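Local coordinates for putative sulfurtransferase DsrE (Allochromatium vinosum, PDB 2HY5), which is of uncertain cellular role but is a putative sulfurtransferase of the DsrE/TusD family, possibly acting in the oxidation of intracellular sulfur, at residues A[59-64]-A[105-110]; A[74-79]-A[112-117]. All coordinates share one frame; numbering follows the deposited sequence.

Contact 1. Residues A[59-64]-A[105-110]; sequences HIVNRW and PKFRIS
Phe107 meets the first turn of helix 60-71 through the far end of its ring, where Val61 and Trp64, three residues apart, present aliphatic carbons. CE1 of Phe107 lies 4.2 Å from CG1 of Val61, and CZ of Phe107 is 4.1 Å from CB of Trp64. The two helix carbons lie on opposite sides of the plane of the phenyl ring, each approaching at a slant, so the leading end of the ring is directed between them without stacking squarely on either. For Phe107, CG turned anti to the carbonyl carbon (chi1 -60°) carries the ring toward the helix. Val61 supplies the branch that stands anti to its own backbone nitrogen (chi1 -178°).

Trp64 touches with its CB alone. Its indole bends away, and the planes of indole and phenyl are inclined by about 75°; the nearest indole carbon to CZ of Phe107 is CG of Trp64, at 4.8 Å. This is aliphatic packing against a ring rather than an aromatic stack. The indole NE1 is satisfied by the hydroxyl of Ser17 on helix 16-29, while Met75 of strand 75-78 also packs on Trp64. Phe107 in turn packs on Ser47, in a loop.

The spacing of Val61 and Trp64 is fixed by the helix, as the bond from Trp64 N to Ile60 O (3.0 Å) shows.

Only 103 Å² is buried in total, yet all three touching residues are buried in the assembly. The arrangement is that of a layered alpha/beta fold, in which a helix covering a parallel sheet receives an aromatic side chain from Phe107, next to Arg108 of strand 108-110, the outermost strand on that side within this chain.

Contact 2. Residues A[74-79]-A[112-117]; sequences DMVVCV and LGQLVE
Strand 75-78 packs here against helix 113-121 and Leu112, just ahead of Gly113, in the parallel alpha/beta fold of the DsrE family. Val76 and Gln114 point at each other, while the side chains of Cys78 and Leu112 leave their backbones laterally and meet through their outer atoms. Cys78 is, by similarity, the site of the persulfide intermediate.

The direct contacts are apolar. Val76 CG1 lies 4.3 Å from Gln114 CB, so the glutamine contributes the base of its side chain rather than its amide. The two backbones converge toward Cys78: the CA atoms of Val76 and Gln114 are 7.8 Å apart, those of Cys78 and Leu112 only 5.6 Å. Phe38 and Tyr40 also touch both Cys78 and Leu112. Segment 112-117 as a whole borders the DsrF chain, with Val28 of that chain on Leu112 and Phe35 of that chain on Val116.

Polar bonds run to neighbouring residues. Arg108 makes a salt bridge to Asp74 OD1 and a hydrogen bond to Gln114 OE1, tying the residue just before strand 75-78 to Gln114. Arg36 does likewise, through a salt bridge to Asp74 OD2 and a hydrogen bond to Gln114 O. Within the helix, Glu117 N donates to Gly113 O at 2.8 Å.

Cys78 is also the N-cap of helix 79-85, its sulfur capping a backbone nitrogen there. With SG anti to the backbone nitrogen (chi1 178°), that same sulfur rests 3.9 Å from Leu112 CD1.

How the contacts relate
The two contacts alternate along the chain, in the order 59-64, 74-79, 105-110, 112-117, and their centres are 14 Å apart. Helix 60-71 leads into strand 75-78, and strand 108-110 into helix 113-121; the two strands are parallel neighbours in the sheet, with 108-110 at its edge within this chain. Successive residues Met75 and Val76 reach helix 60-71 and helix 113-121 respectively, evidence that contacts 1 and 2 lie on opposite faces. A probable hydrogen bond from Val77 N to Arg108 O (2.8 Å) joins the segments directly. Contact 2 holds Cys78, the persulfide site by similarity; the side chain of Phe107 is about 11 Å from that of Cys78, so contact 1 lies apart from that site.

Contact 1. Residues A[59-64]-A[105-110]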
loop_
_atom_site.group_PDB
_atom_site.type_symbol
_atom_site.label_atom_id
_atom_site.label_comp_id
_atom_site.label_asym_id
_atom_site.label_seq_id
_atom_site.Cartn_x
_atom_site.Cartn_y
_atom_site.Cartn_z
ATOM N N HIS A 59 -3.633 -3.334 -21.083
ATOM C CA HIS A 59 -4.643 -4.215 -20.518
ATOM C C HIS A 59 -3.813 -5.265 -19.785
ATOM O O HIS A 59 -3.366 -6.243 -20.374
ATOM C CB HIS A 59 -5.458 -4.865 -21.643
ATOM C CG HIS A 59 -6.717 -5.527 -21.176
ATOM N ND1 HIS A 59 -6.736 -6.501 -20.202
ATOM C CD2 HIS A 59 -8.006 -5.360 -21.562
ATOM C CE1 HIS A 59 -7.978 -6.906 -20.007
ATOM N NE2 HIS A 59 -8.768 -6.227 -20.821
ATOM N N ILE A 60 -3.590 -5.039 -18.499
ATOM C CA ILE A 60 -2.774 -5.941 -17.704
ATOM C C ILE A 60 -3.154 -7.420 -17.763
ATOM O O ILE A 60 -2.295 -8.274 -17.978
ATOM C CB ILE A 60 -2.752 -5.486 -16.238
ATOM C CG1 ILE A 60 -2.106 -4.100 -16.154
ATOM C CG2 ILE A 60 -1.997 -6.498 -15.392
ATOM C CD1 ILE A 60 -2.089 -3.497 -14.758
ATOM N N VAL A 61 -4.428 -7.730 -17.574
ATOM C CA VAL A 61 -4.840 -9.124 -17.596
ATOM C C VAL A 61 -4.607 -9.785 -18.946
ATOM O O VAL A 61 -4.019 -10.864 -19.010
ATOM C CB VAL A 61 -6.320 -9.278 -17.210
ATOM C CG1 VAL A 61 -6.702 -10.760 -17.189
ATOM C CG2 VAL A 61 -6.557 -8.649 -15.840
ATOM N N ASN A 62 -5.065 -9.149 -20.021
ATOM C CA ASN A 62 -4.895 -9.727 -21.349
ATOM C C ASN A 62 -3.435 -9.828 -21.750
ATOM O O ASN A 62 -3.039 -10.761 -22.444
ATOM C CB ASN A 62 -5.663 -8.922 -22.400
ATOM C CG ASN A 62 -7.161 -9.141 -22.311
ATOM O OD1 ASN A 62 -7.621 -10.099 -21.689
ATOM N ND2 ASN A 62 -7.928 -8.262 -22.944
ATOM N N ARG A 63 -2.640 -8.862 -21.306
ATOM C CA ARG A 63 -1.217 -8.838 -21.614
ATOM C C ARG A 63 -0.521 -10.037 -20.963
ATOM O O ARG A 63 0.323 -10.684 -21.580
ATOM C CB ARG A 63 -0.620 -7.528 -21.119
ATOM C CG ARG A 63 0.822 -7.317 -21.504
ATOM C CD ARG A 63 1.372 -6.093 -20.792
ATOM N NE ARG A 63 1.451 -4.930 -21.666
ATOM C CZ ARG A 63 1.953 -3.757 -21.289
ATOM N NH1 ARG A 63 2.410 -3.604 -20.051
ATOM N NH2 ARG A 63 2.011 -2.746 -22.148
ATOM N N TRP A 64 -0.878 -10.331 -19.715
ATOM C CA TRP A 64 -0.311 -11.485 -19.016
ATOM C C TRP A 64 -0.744 -12.749 -19.757
ATOM O O TRP A 64 0.041 -13.674 -19.953
ATOM C CB TRP A 64 -0.831 -11.562 -17.577
ATOM C CG TRP A 64 0.046 -10.909 -16.543
ATOM C CD1 TRP A 64 -0.304 -9.894 -15.698
ATOM C CD2 TRP A 64 1.399 -11.252 -16.216
ATOM N NE1 TRP A 64 0.745 -9.581 -14.865
ATOM C CE2 TRP A 64 1.805 -10.400 -15.162
ATOM C CE3 TRP A 64 2.313 -12.193 -16.711
ATOM C CZ2 TRP A 64 3.082 -10.468 -14.593
ATOM C CZ3 TRP A 64 3.583 -12.258 -16.142
ATOM C CH2 TRP A 64 3.953 -11.399 -15.096
ATOM N N PRO A 105 -9.591 -17.656 -18.310
ATOM C CA PRO A 105 -9.244 -19.036 -18.666
ATOM C C PRO A 105 -7.771 -19.433 -18.729
ATOM O O PRO A 105 -7.456 -20.621 -18.666
ATOM C CB PRO A 105 -9.971 -19.239 -19.996
ATOM C CG PRO A 105 -9.994 -17.868 -20.585
ATOM C CD PRO A 105 -10.369 -17.025 -19.391
ATOM N N LYS A 106 -6.874 -18.460 -18.848
ATOM C CA LYS A 106 -5.444 -18.763 -18.906
ATOM C C LYS A 106 -4.820 -18.966 -17.523
ATOM O O LYS A 106 -3.707 -19.488 -17.403
ATOM C CB LYS A 106 -4.693 -17.652 -19.645
ATOM C CG LYS A 106 -4.450 -17.945 -21.118
ATOM C CD LYS A 106 -3.575 -19.185 -21.282
ATOM C CE LYS A 106 -3.306 -19.489 -22.745
ATOM N NZ LYS A 106 -4.574 -19.674 -23.499
ATOM N N PHE A 107 -5.532 -18.553 -16.481
ATOM C CA PHE A 107 -5.035 -18.693 -15.117
ATOM C C PHE A 107 -5.678 -19.895 -14.431
ATOM O O PHE A 107 -6.785 -20.302 -14.780
ATOM C CB PHE A 107 -5.370 -17.445 -14.287
ATOM C CG PHE A 107 -4.791 -16.163 -14.822
ATOM C CD1 PHE A 107 -5.277 -15.593 -15.994
ATOM C CD2 PHE A 107 -3.783 -15.502 -14.123
ATOM C CE1 PHE A 107 -4.776 -14.379 -16.453
ATOM C CE2 PHE A 107 -3.280 -14.292 -14.574
ATOM C CZ PHE A 107 -3.774 -13.729 -15.742
ATOM N N ARG A 108 -4.985 -20.460 -13.450
ATOM C CA ARG A 108 -5.546 -21.578 -12.703
ATOM C C ARG A 108 -5.483 -21.283 -11.210
ATOM O O ARG A 108 -4.537 -20.659 -10.735
ATOM C CB ARG A 108 -4.809 -22.889 -13.022
ATOM C CG ARG A 108 -3.383 -23.022 -12.484
ATOM C CD ARG A 108 -2.772 -24.359 -12.948
ATOM N NE ARG A 108 -1.393 -24.560 -12.504
ATOM C CZ ARG A 108 -1.042 -25.110 -11.343
ATOM N NH1 ARG A 108 -1.965 -25.528 -10.489
ATOM N NH2 ARG A 108 0.242 -25.235 -11.029
ATOM N N ILE A 109 -6.516 -21.698 -10.485
ATOM C CA ILE A 109 -6.575 -21.509 -9.038
ATOM C C ILE A 109 -6.021 -22.760 -8.375
ATOM O O ILE A 109 -6.467 -23.869 -8.659
ATOM C CB ILE A 109 -8.034 -21.285 -8.555
ATOM C CG1 ILE A 109 -8.367 -19.793 -8.539
ATOM C CG2 ILE A 109 -8.211 -21.826 -7.141
ATOM C CD1 ILE A 109 -7.922 -19.042 -9.744
ATOM N N SER A 110 -5.043 -22.588 -7.497
ATOM C CA SER A 110 -4.461 -23.734 -6.822
ATOM C C SER A 110 -3.962 -23.389 -5.426
ATOM O O SER A 110 -4.085 -22.251 -4.974
ATOM C CB SER A 110 -3.318 -24.305 -7.658
ATOM O OG SER A 110 -2.958 -25.586 -7.179
#

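Contact 2. Residues A[74-79]-A[112-117]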
loop_
_atom_site.group_PDB
_atom_site.type_symbol
_atom_site.label_atom_id
_atom_site.label_comp_id
_atom_site.label_asym_id
_atom_site.label_seq_id
_atom_site.Cartn_x
_atom_site.Cartn_y
_atom_site.Cartn_z
ATOM N N ASP A 74 2.889 -21.120 -16.587
ATOM C CA ASP A 74 1.978 -21.670 -15.593
ATOM C C ASP A 74 1.657 -20.523 -14.634
ATOM O O ASP A 74 2.458 -20.179 -13.767
ATOM C CB ASP A 74 2.647 -22.835 -14.852
ATOM C CG ASP A 74 1.725 -23.497 -13.839
ATOM O OD1 ASP A 74 0.503 -23.545 -14.084
ATOM O OD2 ASP A 74 2.227 -23.984 -12.802
ATOM N N MET A 75 0.487 -19.921 -14.824
ATOM C CA MET A 75 0.044 -18.801 -14.002
ATOM C C MET A 75 -0.895 -19.352 -12.947
ATOM O O MET A 75 -1.969 -19.865 -13.266
ATOM C CB MET A 75 -0.682 -17.793 -14.882
ATOM C CG MET A 75 0.056 -17.516 -16.167
ATOM S SD MET A 75 0.736 -15.866 -16.203
ATOM C CE MET A 75 -0.477 -15.106 -16.925
ATOM N N VAL A 76 -0.487 -19.236 -11.689
ATOM C CA VAL A 76 -1.270 -19.774 -10.591
ATOM C C VAL A 76 -1.771 -18.707 -9.631
ATOM O O VAL A 76 -1.038 -17.785 -9.258
ATOM C CB VAL A 76 -0.435 -20.815 -9.809
ATOM C CG1 VAL A 76 -1.300 -21.532 -8.776
ATOM C CG2 VAL A 76 0.182 -21.810 -10.787
ATOM N N VAL A 77 -3.035 -18.846 -9.245
ATOM C CA VAL A 77 -3.687 -17.930 -8.311
ATOM C C VAL A 77 -4.014 -18.684 -7.025
ATOM O O VAL A 77 -4.657 -19.737 -7.058
ATOM C CB VAL A 77 -4.987 -17.375 -8.926
ATOM C CG1 VAL A 77 -5.709 -16.488 -7.928
ATOM C CG2 VAL A 77 -4.662 -16.604 -10.201
ATOM N N CYS A 78 -3.566 -18.150 -5.890
ATOM C CA CYS A 78 -3.806 -18.778 -4.594
ATOM C C CYS A 78 -5.297 -18.899 -4.286
ATOM O O CYS A 78 -6.025 -17.907 -4.305
ATOM C CB CYS A 78 -3.135 -17.971 -3.485
ATOM S SG CYS A 78 -3.437 -18.647 -1.845
ATOM N N VAL A 79 -5.745 -20.112 -3.983
ATOM C CA VAL A 79 -7.157 -20.337 -3.687
ATOM C C VAL A 79 -7.644 -19.610 -2.434
ATOM O O VAL A 79 -8.735 -19.042 -2.427
ATOM C CB VAL A 79 -7.465 -21.850 -3.551
ATOM C CG1 VAL A 79 -6.721 -22.438 -2.359
ATOM C CG2 VAL A 79 -8.960 -22.061 -3.408
ATOM N N LEU A 112 -1.414 -22.844 -2.072
ATOM C CA LEU A 112 -0.240 -22.048 -1.763
ATOM C C LEU A 112 1.014 -22.911 -1.887
ATOM O O LEU A 112 2.119 -22.400 -2.088
ATOM C CB LEU A 112 -0.373 -21.485 -0.343
ATOM C CG LEU A 112 0.474 -20.282 0.073
ATOM C CD1 LEU A 112 0.356 -19.174 -0.961
ATOM C CD2 LEU A 112 -0.001 -19.787 1.442
ATOM N N GLY A 113 0.840 -24.224 -1.766
ATOM C CA GLY A 113 1.970 -25.127 -1.893
ATOM C C GLY A 113 2.650 -25.032 -3.254
ATOM O O GLY A 113 3.819 -25.399 -3.397
ATOM N N GLN A 114 1.922 -24.544 -4.256
ATOM C CA GLN A 114 2.483 -24.395 -5.596
ATOM C C GLN A 114 3.537 -23.291 -5.604
ATOM O O GLN A 114 4.437 -23.283 -6.444
ATOM C CB GLN A 114 1.381 -24.067 -6.613
ATOM C CG GLN A 114 0.322 -25.153 -6.774
ATOM C CD GLN A 114 0.905 -26.468 -7.258
ATOM O OE1 GLN A 114 1.352 -26.582 -8.403
ATOM N NE2 GLN A 114 0.911 -27.468 -6.384
ATOM N N LEU A 115 3.423 -22.355 -4.667
ATOM C CA LEU A 115 4.388 -21.264 -4.568
ATOM C C LEU A 115 5.680 -21.808 -3.962
ATOM O O LEU A 115 6.769 -21.611 -4.499
ATOM C CB LEU A 115 3.849 -20.138 -3.679
ATOM C CG LEU A 115 4.868 -19.050 -3.315
ATOM C CD1 LEU A 115 5.333 -18.335 -4.572
ATOM C CD2 LEU A 115 4.243 -18.065 -2.334
ATOM N N VAL A 116 5.549 -22.495 -2.833
ATOM C CA VAL A 116 6.710 -23.067 -2.166
ATOM C C VAL A 116 7.384 -24.059 -3.105
ATOM O O VAL A 116 8.609 -24.102 -3.210
ATOM C CB VAL A 116 6.297 -23.784 -0.866
ATOM C CG1 VAL A 116 7.516 -24.408 -0.205
ATOM C CG2 VAL A 116 5.629 -22.785 0.078
ATOM N N GLU A 117 6.570 -24.842 -3.801
ATOM C CA GLU A 117 7.072 -25.829 -4.742
ATOM C C GLU A 117 7.948 -25.158 -5.802
ATOM O O GLU A 117 9.021 -25.664 -6.142
ATOM C CB GLU A 117 5.894 -26.544 -5.407
ATOM C CG GLU A 117 6.104 -28.031 -5.581
ATOM C CD GLU A 117 7.153 -28.351 -6.615
ATOM O OE1 GLU A 117 7.973 -29.261 -6.368
ATOM O OE2 GLU A 117 7.151 -27.701 -7.680
#